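Local coordinates for alpha-catenin-like protein hmp-1 (Caenorhabditis elegans, PDB 5H5M) that acts at adherens junctions in the core catenin-cadherin complex, binds beta-catenin and actin filaments, and is required for cell migration and shape changes during body enclosure and elongation, at residues N67-A72 with A98-R103; S282-A287 with Q320-F325. One frame throughout, in Å; residues are numbered along the deposited sequence.

Interaction 1: residues N67-A72 with A98-R103; sequences NNLRQA and AEVHKR
R103 passes the aliphatic part of its side chain obliquely across N68 and over the methyl of A72, on the antiparallel helix. Its CD comes within 3.7 Å of N68 CB, and its CG meets A72 CB at 4.0 Å. A bend at chi2 (-63°) swings the outer chain toward the preceding turn, where NE and NH2 both reach E99 OE2. The NH2 to OE2 bond is 2.9 Å and runs nearly along the C-O axis, whereas NE meets the same oxygen from above the carboxylate plane. Both bonds lie in the guanidinium plane, so E99 fixes the rotation of that group. K102 joins the network through a long salt bridge to E99 OE1, its NZ lying over one guanidinium face. R103 NH1 comes near N68 ND2, but both are donors and no hydrogen bond forms; the amide and guanidinium planes are 63° apart.

On the buried flank the side chains that meet are apolar. L69 CD1 meets V100 CG1 at 3.8 Å, the two side chains crossing at about a right angle, while V100 CG2 lies 3.9 Å from A72 CB and packs against the backbone carbonyl of the same residue, 3.4 Å from A72 O. The small methyl of A72 lets the helices come close: the axes approach to 8.9 Å, and the CA atoms of A72 and V100 are 5.3 Å apart. F14 of helix 6-17 also covers L69 and V100, and R70 packs on helix 27-49, so the pair belongs to a four-helix bundle of the M domain. With no hydrogen bond or salt bridge between the two segments, their packing rests on shape and apolar burial; R103 finds its carboxylate partner, E99, within its own helix, and the two bonds to OE2 probably hold its side chain in place against N68 and A72.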
loop_
_atom_site.group_PDB
_atom_site.type_symbol
_atom_site.label_atom_id
_atom_site.label_comp_id
_atom_site.label_asym_id
_atom_site.label_seq_id
_atom_site.Cartn_x
_atom_site.Cartn_y
_atom_site.Cartn_z
ATOM N N ASN A 67 -15.064 -17.066 -6.510
ATOM C CA ASN A 67 -16.194 -17.830 -7.017
ATOM C C ASN A 67 -15.958 -18.276 -8.455
ATOM O O ASN A 67 -16.339 -19.378 -8.840
ATOM C CB ASN A 67 -17.484 -17.012 -6.922
ATOM C CG ASN A 67 -17.878 -16.714 -5.489
ATOM O OD1 ASN A 67 -17.527 -17.457 -4.572
ATOM N ND2 ASN A 67 -18.615 -15.625 -5.289
ATOM N N ASN A 68 -15.322 -17.412 -9.241
ATOM C CA ASN A 68 -14.981 -17.746 -10.618
ATOM C C ASN A 68 -13.937 -18.858 -10.681
ATOM O O ASN A 68 -14.009 -19.745 -11.532
ATOM C CB ASN A 68 -14.478 -16.510 -11.368
ATOM C CG ASN A 68 -15.531 -15.415 -11.474
ATOM O OD1 ASN A 68 -16.732 -15.675 -11.375
ATOM N ND2 ASN A 68 -15.082 -14.183 -11.687
ATOM N N LEU A 69 -12.969 -18.803 -9.770
ATOM C CA LEU A 69 -11.929 -19.822 -9.692
ATOM C C LEU A 69 -12.515 -21.190 -9.333
ATOM O O LEU A 69 -12.117 -22.208 -9.903
ATOM C CB LEU A 69 -10.864 -19.420 -8.673
ATOM C CG LEU A 69 -9.693 -20.387 -8.486
ATOM C CD1 LEU A 69 -9.063 -20.747 -9.825
ATOM C CD2 LEU A 69 -8.658 -19.782 -7.549
ATOM N N ARG A 70 -13.455 -21.211 -8.391
ATOM C CA ARG A 70 -14.143 -22.449 -8.027
ATOM C C ARG A 70 -14.857 -23.048 -9.229
ATOM O O ARG A 70 -14.718 -24.237 -9.520
ATOM C CB ARG A 70 -15.153 -22.210 -6.903
ATOM C CG ARG A 70 -14.550 -22.144 -5.515
ATOM C CD ARG A 70 -15.610 -21.806 -4.478
ATOM N NE ARG A 70 -15.083 -21.865 -3.118
ATOM C CZ ARG A 70 -15.645 -21.262 -2.076
ATOM N NH1 ARG A 70 -16.749 -20.546 -2.240
ATOM N NH2 ARG A 70 -15.099 -21.366 -0.872
ATOM N N GLN A 71 -15.624 -22.208 -9.918
ATOM C CA GLN A 71 -16.387 -22.626 -11.086
ATOM C C GLN A 71 -15.474 -23.137 -12.194
ATOM O O GLN A 71 -15.732 -24.185 -12.790
ATOM C CB GLN A 71 -17.241 -21.466 -11.601
ATOM C CG GLN A 71 -18.061 -21.788 -12.837
ATOM C CD GLN A 71 -18.694 -20.551 -13.445
ATOM O OE1 GLN A 71 -18.633 -19.462 -12.872
ATOM N NE2 GLN A 71 -19.304 -20.711 -14.614
ATOM N N ALA A 72 -14.405 -22.394 -12.461
ATOM C CA ALA A 72 -13.447 -22.771 -13.493
ATOM C C ALA A 72 -12.789 -24.109 -13.178
ATOM O O ALA A 72 -12.500 -24.887 -14.084
ATOM C CB ALA A 72 -12.386 -21.686 -13.662
ATOM N N ALA A 98 -6.572 -23.235 -19.332
ATOM C CA ALA A 98 -6.364 -21.822 -19.636
ATOM C C ALA A 98 -7.356 -20.936 -18.883
ATOM O O ALA A 98 -7.006 -19.845 -18.429
ATOM C CB ALA A 98 -6.472 -21.581 -21.135
ATOM N N GLU A 99 -8.591 -21.411 -18.754
ATOM C CA GLU A 99 -9.629 -20.672 -18.049
ATOM C C GLU A 99 -9.289 -20.518 -16.567
ATOM O O GLU A 99 -9.467 -19.447 -15.987
ATOM C CB GLU A 99 -10.984 -21.366 -18.211
ATOM C CG GLU A 99 -12.142 -20.672 -17.500
ATOM C CD GLU A 99 -12.533 -19.351 -18.140
ATOM O OE1 GLU A 99 -12.040 -19.046 -19.248
ATOM O OE2 GLU A 99 -13.340 -18.617 -17.533
ATOM N N VAL A 100 -8.798 -21.594 -15.961
ATOM C CA VAL A 100 -8.407 -21.563 -14.558
ATOM C C VAL A 100 -7.225 -20.620 -14.350
ATOM O O VAL A 100 -7.222 -19.817 -13.414
ATOM C CB VAL A 100 -8.038 -22.965 -14.035
ATOM C CG1 VAL A 100 -7.622 -22.892 -12.575
ATOM C CG2 VAL A 100 -9.209 -23.919 -14.203
ATOM N N HIS A 101 -6.231 -20.721 -15.232
ATOM C CA HIS A 101 -5.045 -19.869 -15.166
ATOM C C HIS A 101 -5.405 -18.393 -15.261
ATOM O O HIS A 101 -4.788 -17.556 -14.605
ATOM C CB HIS A 101 -4.051 -20.226 -16.278
ATOM C CG HIS A 101 -3.186 -21.407 -15.961
ATOM N ND1 HIS A 101 -2.471 -22.085 -16.926
ATOM C CD2 HIS A 101 -2.915 -22.026 -14.789
ATOM C CE1 HIS A 101 -1.801 -23.073 -16.361
ATOM N NE2 HIS A 101 -2.052 -23.060 -15.065
ATOM N N LYS A 102 -6.406 -18.077 -16.079
ATOM C CA LYS A 102 -6.845 -16.695 -16.232
ATOM C C LYS A 102 -7.518 -16.173 -14.959
ATOM O O LYS A 102 -7.322 -15.018 -14.575
ATOM C CB LYS A 102 -7.797 -16.560 -17.420
ATOM C CG LYS A 102 -7.901 -15.141 -17.953
ATOM C CD LYS A 102 -9.345 -14.676 -18.024
ATOM C CE LYS A 102 -10.175 -15.579 -18.923
ATOM N NZ LYS A 102 -11.596 -15.136 -18.985
ATOM N N ARG A 103 -8.310 -17.021 -14.310
ATOM C CA ARG A 103 -8.964 -16.643 -13.060
ATOM C C ARG A 103 -7.938 -16.515 -11.941
ATOM O O ARG A 103 -8.000 -15.589 -11.133
ATOM C CB ARG A 103 -10.041 -17.660 -12.675
ATOM C CG ARG A 103 -11.104 -17.862 -13.738
ATOM C CD ARG A 103 -11.882 -16.583 -14.001
ATOM N NE ARG A 103 -12.754 -16.718 -15.164
ATOM C CZ ARG A 103 -13.657 -15.818 -15.536
ATOM N NH1 ARG A 103 -13.818 -14.705 -14.832
ATOM N NH2 ARG A 103 -14.403 -16.031 -16.612
#

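Interaction 2: residues S282-A287 with Q320-F325; sequences SIRGRA and QRVDQF
The backbone nitrogen of A287 donates to I283 O at 2.9 Å, an ordinary i to i+4 helical bond that puts both residues on the same face, toward helix 305-339. Each meets a different residue there: I283 the ring of F325, A287 a methyl of V322. I283 lies against the far end of the F325 ring: its CG2 is 3.7 Å from F325 CE2, and CD1 reaches F325 CZ at 3.9 Å. The branched isoleucine thus touches the phenylalanine with both arms, the two side chains crossing at about a right angle. F325 can reach so far because its CG stands anti to the backbone N (chi1 165°), which sends the ring across the interface. One turn away, the smaller pair A287 and V322 meets more loosely, CB to CG2 at 4.1 Å.

R284 closes the partly exposed flank. Its chain is extended from CG to NE and passes V322 at about a right angle, so that V322 CG1 sits over one face of the guanidinium, tightly, at 3.2 Å from NH1. D323 OD1 lies at the edge of the same group, near its plane, but at 4.0 Å from NH1 it is beyond a salt bridge; the opposite charges probably attract only modestly. Arginine suits this border because its long chain carries a flat guanidinium over the V322 methyl, while its charge stays at the partly exposed side near D323.

V362 of helix 345-374 touches I283, A287 and F325, and D251 of helix 237-260 adjoins I283. These segments, antiparallel at 170° with axes 10.5 Å apart, pack as neighbours in an antiparallel four-helix bundle characteristic of the vinculin/alpha-catenin family.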
loop_
_atom_site.group_PDB
_atom_site.type_symbol
_atom_site.label_atom_id
_atom_site.label_comp_id
_atom_site.label_asym_id
_atom_site.label_seq_id
_atom_site.Cartn_x
_atom_site.Cartn_y
_atom_site.Cartn_z
ATOM N N SER A 282 -2.120 13.600 2.551
ATOM C CA SER A 282 -2.019 12.245 2.006
ATOM C C SER A 282 -1.457 12.269 0.592
ATOM O O SER A 282 -0.579 11.478 0.247
ATOM C CB SER A 282 -3.384 11.547 2.011
ATOM O OG SER A 282 -3.858 11.338 3.330
ATOM N N ILE A 283 -1.979 13.176 -0.226
ATOM C CA ILE A 283 -1.532 13.322 -1.604
ATOM C C ILE A 283 -0.040 13.638 -1.666
ATOM O O ILE A 283 0.698 13.040 -2.448
ATOM C CB ILE A 283 -2.330 14.416 -2.327
ATOM C CG1 ILE A 283 -3.781 13.966 -2.494
ATOM C CG2 ILE A 283 -1.711 14.735 -3.679
ATOM C CD1 ILE A 283 -4.660 14.951 -3.219
ATOM N N ARG A 284 0.405 14.563 -0.823
ATOM C CA ARG A 284 1.816 14.928 -0.779
ATOM C C ARG A 284 2.682 13.722 -0.413
ATOM O O ARG A 284 3.680 13.439 -1.079
ATOM C CB ARG A 284 2.050 16.066 0.218
ATOM C CG ARG A 284 3.512 16.459 0.349
ATOM C CD ARG A 284 3.719 17.591 1.347
ATOM N NE ARG A 284 5.137 17.919 1.480
ATOM C CZ ARG A 284 5.756 18.867 0.782
ATOM N NH1 ARG A 284 5.081 19.601 -0.094
ATOM N NH2 ARG A 284 7.051 19.090 0.968
ATOM N N GLY A 285 2.286 13.015 0.643
ATOM C CA GLY A 285 3.015 11.853 1.109
ATOM C C GLY A 285 3.117 10.754 0.067
ATOM O O GLY A 285 4.194 10.205 -0.158
ATOM N N ARG A 286 1.993 10.438 -0.568
ATOM C CA ARG A 286 1.957 9.405 -1.598
ATOM C C ARG A 286 2.800 9.796 -2.809
ATOM O O ARG A 286 3.520 8.968 -3.372
ATOM C CB ARG A 286 0.518 9.131 -2.039
ATOM C CG ARG A 286 -0.395 8.570 -0.957
ATOM C CD ARG A 286 -1.701 8.082 -1.572
ATOM N NE ARG A 286 -2.847 8.258 -0.685
ATOM C CZ ARG A 286 -3.240 7.368 0.223
ATOM N NH1 ARG A 286 -2.573 6.232 0.382
ATOM N NH2 ARG A 286 -4.299 7.620 0.979
ATOM N N ALA A 287 2.701 11.060 -3.206
ATOM C CA ALA A 287 3.448 11.574 -4.347
ATOM C C ALA A 287 4.948 11.467 -4.111
ATOM O O ALA A 287 5.704 11.112 -5.016
ATOM C CB ALA A 287 3.056 13.023 -4.635
ATOM N N GLN A 320 8.715 20.472 -8.327
ATOM C CA GLN A 320 7.792 21.500 -8.813
ATOM C C GLN A 320 6.341 21.256 -8.398
ATOM O O GLN A 320 5.758 22.058 -7.667
ATOM C CB GLN A 320 7.862 21.618 -10.339
ATOM C CG GLN A 320 9.178 22.152 -10.880
ATOM C CD GLN A 320 9.179 22.257 -12.393
ATOM O OE1 GLN A 320 8.195 21.916 -13.048
ATOM N NE2 GLN A 320 10.285 22.725 -12.954
ATOM N N ARG A 321 5.762 20.156 -8.874
ATOM C CA ARG A 321 4.331 19.905 -8.709
ATOM C C ARG A 321 3.908 19.788 -7.243
ATOM O O ARG A 321 2.869 20.321 -6.851
ATOM C CB ARG A 321 3.924 18.639 -9.468
ATOM C CG ARG A 321 4.193 18.702 -10.970
ATOM C CD ARG A 321 3.378 19.794 -11.644
ATOM N NE ARG A 321 3.697 19.930 -13.062
ATOM C CZ ARG A 321 4.487 20.879 -13.561
ATOM N NH1 ARG A 321 5.039 21.778 -12.757
ATOM N NH2 ARG A 321 4.726 20.932 -14.865
ATOM N N VAL A 322 4.714 19.099 -6.440
ATOM C CA VAL A 322 4.402 18.907 -5.028
ATOM C C VAL A 322 4.346 20.237 -4.266
ATOM O O VAL A 322 3.422 20.477 -3.488
ATOM C CB VAL A 322 5.426 17.959 -4.361
ATOM C CG1 VAL A 322 5.353 18.058 -2.856
ATOM C CG2 VAL A 322 5.183 16.519 -4.807
ATOM N N ASP A 323 5.321 21.106 -4.506
ATOM C CA ASP A 323 5.350 22.417 -3.861
ATOM C C ASP A 323 4.199 23.308 -4.320
ATOM O O ASP A 323 3.534 23.944 -3.502
ATOM C CB ASP A 323 6.685 23.117 -4.128
ATOM C CG ASP A 323 7.832 22.492 -3.363
ATOM O OD1 ASP A 323 7.577 21.900 -2.291
ATOM O OD2 ASP A 323 8.988 22.597 -3.827
ATOM N N GLN A 324 3.973 23.355 -5.628
ATOM C CA GLN A 324 2.887 24.151 -6.193
ATOM C C GLN A 324 1.529 23.683 -5.674
ATOM O O GLN A 324 0.639 24.494 -5.426
ATOM C CB GLN A 324 2.910 24.086 -7.723
ATOM C CG GLN A 324 4.149 24.692 -8.358
ATOM C CD GLN A 324 4.248 24.399 -9.845
ATOM O OE1 GLN A 324 3.354 23.785 -10.430
ATOM N NE2 GLN A 324 5.338 24.841 -10.464
ATOM N N PHE A 325 1.379 22.372 -5.516
ATOM C CA PHE A 325 0.149 21.802 -4.981
ATOM C C PHE A 325 -0.041 22.168 -3.512
ATOM O O PHE A 325 -1.115 22.616 -3.110
ATOM C CB PHE A 325 0.144 20.282 -5.142
ATOM C CG PHE A 325 -0.894 19.591 -4.306
ATOM C CD1 PHE A 325 -2.236 19.659 -4.648
ATOM C CD2 PHE A 325 -0.531 18.880 -3.173
ATOM C CE1 PHE A 325 -3.198 19.028 -3.876
ATOM C CE2 PHE A 325 -1.490 18.247 -2.395
ATOM C CZ PHE A 325 -2.822 18.320 -2.748
#

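How the interactions relate
Interactions 1 and 2 lie on opposite sides of the chain's centre, their own centres 40 Å apart and their nearest atoms about 25 Å apart, so neither touches the other. They follow one another along the chain and join different helix pairs. Interaction 1 is the more peripheral, 26 Å from the chain's centre against 17 Å for interaction 2. A physical link exists all the same: helix 92-122, which carries 98-103, runs on to D121, and D121 forms a salt bridge with R286 of segment 282-287. That long helix therefore connects the bundle of interaction 1 to the one holding interaction 2 within the M domain.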